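PDB 5XZ4: bumblebee peptidoglycan recognition protein SA from Bombus, which binds bacterial peptidoglycan, preferring the Dap type to the Lys type, and probably serves as an immune sensor rather than as an amidase. Local coordinates for residues 151-154 and 155-159; 142-146 and 147-151. All blocks are in the same frame, centred on the assembly; numbering follows the deposited sequence.

Contact 1. Residues 151-154 and 155-159; sequences ATMS and PGSKL
Met153 and Gly156 close a type VIa beta turn around the cis peptide bond between Ser154 and Pro155, with Gly156 N donating to Met153 O at 2.8 Å. The same carbonyl oxygen accepts a hydrogen bond from a water 2.8 Å away. That water in turn accepts from Ser157 OG at 3.0 Å, tying the turn to the first turn of the helix. Beside this bridge the methyl end of Met153 approaches the serine, CE being 4.2 Å from Ser157 OG. Just before the turn, Thr152 OG1 accepts from Ser154 N at 3.1 Å in an ST turn. Ser154 carries its OG anti to the backbone N (chi1 -177°), beside its carbonyl carbon and 3.4 Å from Pro155 CA; there it hydrogen-bonds to His37 ND1 and His38 N. With an alanine in place of Pro155, the cis peptide would probably be lost to the trans form, opening the turn and breaking the bond from Gly156 N to Met153 O. Gly156, at the N-cap position, has a positive phi (92°), where any side chain would collide with the carbonyl oxygen of Pro155. The turn thus joins the end of strand 31-38, through Ser154, to helix 157-163, whose start is also held by Gln112 OE1 on Ser157 N and by Leu159 packing on Phe111.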
loop_
_atom_site.group_PDB
_atom_site.type_symbol
_atom_site.label_atom_id
_atom_site.label_comp_id
_atom_site.label_asym_id
_atom_site.label_seq_id
_atom_site.Cartn_x
_atom_site.Cartn_y
_atom_site.Cartn_z
ATOM N N ALA A 151 -11.888 9.098 -7.889
ATOM C CA ALA A 151 -13.267 8.706 -7.588
ATOM C C ALA A 151 -13.297 7.258 -7.132
ATOM O O ALA A 151 -13.262 6.330 -7.959
ATOM C CB ALA A 151 -14.178 8.923 -8.795
ATOM N N THR A 152 -13.302 7.078 -5.809
ATOM C CA THR A 152 -13.236 5.768 -5.168
ATOM C C THR A 152 -13.699 5.909 -3.721
ATOM O O THR A 152 -13.627 7.019 -3.147
ATOM C CB THR A 152 -11.799 5.198 -5.189
ATOM O OG1 THR A 152 -11.831 3.861 -4.678
ATOM C CG2 THR A 152 -10.784 6.067 -4.374
ATOM N N MET A 153 -14.156 4.809 -3.123
ATOM C CA MET A 153 -14.383 4.797 -1.669
ATOM C C MET A 153 -13.132 4.401 -0.856
ATOM O O MET A 153 -13.080 4.628 0.355
ATOM C CB MET A 153 -15.633 3.983 -1.285
ATOM C CG MET A 153 -16.950 4.657 -1.703
ATOM S SD MET A 153 -17.275 6.297 -0.992
ATOM C CE MET A 153 -17.969 5.855 0.598
ATOM N N SER A 154 -12.110 3.884 -1.542
ATOM C CA SER A 154 -10.819 3.513 -0.908
ATOM C C SER A 154 -10.196 4.752 -0.204
ATOM O O SER A 154 -10.163 5.847 -0.806
ATOM C CB SER A 154 -9.906 2.961 -1.998
ATOM O OG SER A 154 -8.675 2.513 -1.439
ATOM N N PRO A 155 -9.706 4.642 1.045
ATOM C CA PRO A 155 -9.382 3.425 1.781
ATOM C C PRO A 155 -10.480 2.976 2.749
ATOM O O PRO A 155 -10.196 2.233 3.698
ATOM C CB PRO A 155 -8.137 3.873 2.579
ATOM C CG PRO A 155 -8.475 5.299 2.949
ATOM C CD PRO A 155 -9.097 5.833 1.681
ATOM N N GLY A 156 -11.705 3.441 2.509
ATOM C CA GLY A 156 -12.837 3.206 3.399
ATOM C C GLY A 156 -12.967 4.324 4.408
ATOM O O GLY A 156 -11.961 4.842 4.905
ATOM N N SER A 157 -14.198 4.709 4.711
ATOM C CA SER A 157 -14.430 5.866 5.571
ATOM C C SER A 157 -13.751 5.777 6.935
ATOM O O SER A 157 -13.231 6.776 7.434
ATOM C CB SER A 157 -15.928 6.114 5.730
ATOM O OG SER A 157 -16.473 6.513 4.488
ATOM N N LYS A 158 -13.744 4.583 7.530
ATOM C CA LYS A 158 -13.166 4.424 8.849
ATOM C C LYS A 158 -11.632 4.557 8.845
ATOM O O LYS A 158 -11.079 5.264 9.682
ATOM C CB LYS A 158 -13.622 3.118 9.501
ATOM C CG LYS A 158 -13.338 3.041 10.983
ATOM C CD LYS A 158 -14.378 3.767 11.827
ATOM C CE LYS A 158 -14.059 3.632 13.309
ATOM N NZ LYS A 158 -14.819 4.628 14.103
ATOM N N LEU A 159 -10.968 3.890 7.888
ATOM C CA LEU A 159 -9.520 3.999 7.743
ATOM C C LEU A 159 -9.129 5.426 7.350
ATOM O O LEU A 159 -8.110 5.932 7.820
ATOM C CB LEU A 159 -8.979 2.971 6.751
ATOM C CG LEU A 159 -7.476 2.973 6.471
ATOM C CD1 LEU A 159 -6.574 2.967 7.700
ATOM C CD2 LEU A 159 -7.193 1.750 5.623
HETATM O O HOH W 1 -14.919 5.961 1.949
#

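Contact 2. Residues 142-146 and 147-151; sequences RVIGA and KQVTA
Gln148 folds back over Gly145 as the chain leaves its strand in two overlapping turns, Gln148 N bonding to Gly145 O and Val149 N to Ala146 O. The glutamine CB sits 3.3 Å from Gly145 O, and CG runs past the same oxygen. Extended beyond CG (chi2 180°), the chain brings CD to 3.8 Å from Gly145 N, and OE1 accepts from Gly145 N at 2.9 Å, a fairly straight bond (161°) whose donor lies above the amide plane. Trp169 NE1 and Gln160 NE2 also donate to OE1. At the other corner of the amide, NE2 passes 4.1 Å from Ile144 CG2 and bonds to Val170 O, which fixes which way the amide is flipped. Ala146 O collects three donors: Val149 N, Thr150 N and, at 2.9 Å, Thr150 OG1. Ile144 CD1 meets Val149 CG1 at 3.5 Å, the two side chains crossing at about a right angle. Strand 141-145, at one edge of the mixed sheet, pairs in parallel with strand 31-38, and just past its end Ala146 packs on Ile35 and His37 of that neighbour; Val143 bonds to the backbone of Glu168 and Val170, and Lys147 lies against helix 157-163.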
loop_
_atom_site.group_PDB
_atom_site.type_symbol
_atom_site.label_atom_id
_atom_site.label_comp_id
_atom_site.label_asym_id
_atom_site.label_seq_id
_atom_site.Cartn_x
_atom_site.Cartn_y
_atom_site.Cartn_z
ATOM N N ARG A 142 3.758 13.729 1.822
ATOM C CA ARG A 142 2.329 13.993 1.962
ATOM C C ARG A 142 1.567 12.667 1.900
ATOM O O ARG A 142 1.611 11.983 0.872
ATOM C CB ARG A 142 1.852 14.947 0.868
ATOM C CG ARG A 142 2.411 16.364 1.045
ATOM C CD ARG A 142 2.209 17.204 -0.198
ATOM N NE ARG A 142 2.920 18.483 -0.136
ATOM C CZ ARG A 142 2.941 19.388 -1.112
ATOM N NH1 ARG A 142 3.630 20.510 -0.947
ATOM N NH2 ARG A 142 2.279 19.186 -2.253
ATOM N N VAL A 143 0.900 12.308 2.990
ATOM C CA VAL A 143 0.110 11.066 3.042
ATOM C C VAL A 143 -1.340 11.457 2.764
ATOM O O VAL A 143 -1.874 12.376 3.398
ATOM C CB VAL A 143 0.237 10.366 4.413
ATOM C CG1 VAL A 143 -0.715 9.173 4.494
ATOM C CG2 VAL A 143 1.670 9.923 4.662
ATOM N N ILE A 144 -1.968 10.764 1.812
ATOM C CA ILE A 144 -3.385 11.032 1.462
ATOM C C ILE A 144 -4.138 9.725 1.267
ATOM O O ILE A 144 -3.532 8.716 0.881
ATOM C CB ILE A 144 -3.535 11.947 0.224
ATOM C CG1 ILE A 144 -2.816 11.390 -0.992
ATOM C CG2 ILE A 144 -3.053 13.369 0.524
ATOM C CD1 ILE A 144 -3.116 12.118 -2.288
ATOM N N GLY A 145 -5.450 9.737 1.538
ATOM C CA GLY A 145 -6.303 8.581 1.179
ATOM C C GLY A 145 -6.614 8.649 -0.301
ATOM O O GLY A 145 -6.754 9.753 -0.854
ATOM N N ALA A 146 -6.767 7.487 -0.944
ATOM C CA ALA A 146 -7.094 7.465 -2.386
ATOM C C ALA A 146 -8.307 8.327 -2.785
ATOM O O ALA A 146 -8.266 9.035 -3.811
ATOM C CB ALA A 146 -7.299 6.027 -2.854
ATOM N N LYS A 147 -9.344 8.299 -1.942
ATOM C CA LYS A 147 -10.590 9.024 -2.217
ATOM C C LYS A 147 -10.402 10.545 -2.332
ATOM O O LYS A 147 -11.263 11.208 -2.872
ATOM C CB LYS A 147 -11.664 8.718 -1.154
ATOM C CG LYS A 147 -11.323 9.118 0.284
ATOM C CD LYS A 147 -12.371 8.645 1.290
ATOM C CE LYS A 147 -13.720 9.300 1.060
ATOM N NZ LYS A 147 -14.826 8.713 1.865
ATOM N N GLN A 148 -9.293 11.082 -1.816
ATOM C CA GLN A 148 -9.020 12.529 -1.881
ATOM C C GLN A 148 -8.607 12.976 -3.276
ATOM O O GLN A 148 -8.743 14.164 -3.599
ATOM C CB GLN A 148 -7.914 12.893 -0.891
ATOM C CG GLN A 148 -8.327 12.723 0.548
ATOM C CD GLN A 148 -7.212 13.079 1.511
ATOM O OE1 GLN A 148 -6.700 12.229 2.230
ATOM N NE2 GLN A 148 -6.851 14.368 1.546
ATOM N N VAL A 149 -8.106 12.036 -4.100
ATOM C CA VAL A 149 -7.574 12.355 -5.439
ATOM C C VAL A 149 -8.153 11.564 -6.619
ATOM O O VAL A 149 -7.809 11.851 -7.765
ATOM C CB VAL A 149 -6.031 12.290 -5.496
ATOM C CG1 VAL A 149 -5.436 13.389 -4.624
ATOM C CG2 VAL A 149 -5.501 10.902 -5.131
ATOM N N THR A 150 -8.958 10.543 -6.325
ATOM C CA THR A 150 -9.618 9.750 -7.361
ATOM C C THR A 150 -11.033 9.428 -6.913
ATOM O O THR A 150 -11.345 9.443 -5.715
ATOM C CB THR A 150 -8.885 8.404 -7.611
ATOM O OG1 THR A 150 -8.754 7.684 -6.373
ATOM C CG2 THR A 150 -7.521 8.599 -8.258
ATOM N N ALA A 151 -11.888 9.098 -7.889
ATOM C CA ALA A 151 -13.267 8.706 -7.588
ATOM C C ALA A 151 -13.297 7.258 -7.132
ATOM O O ALA A 151 -13.262 6.330 -7.959
ATOM C CB ALA A 151 -14.178 8.923 -8.795
#

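How the contacts relate
Contacts 1 and 2 are successive parts of the connection from strand 141-145 to helix 157-163; they share Ala151, and their centres lie 9 Å apart. The chain doubles back, packing Ser154 O 3.3 Å from Lys147 CB and Thr152 CG2 3.7 Å from Ala146 C. Both meet His37: contact 1 through the hydroxyl of Ser154, contact 2 through the side chain of Ala146. In zinc-dependent amidases of this family a cysteine ligand probably corresponds to Ser154, so the serine is consistent with a recognition protein without amidase activity. Ser157, of contact 1, touches the side chain of Lys147, of contact 2, so the helix start packs directly on the first turn after the strand.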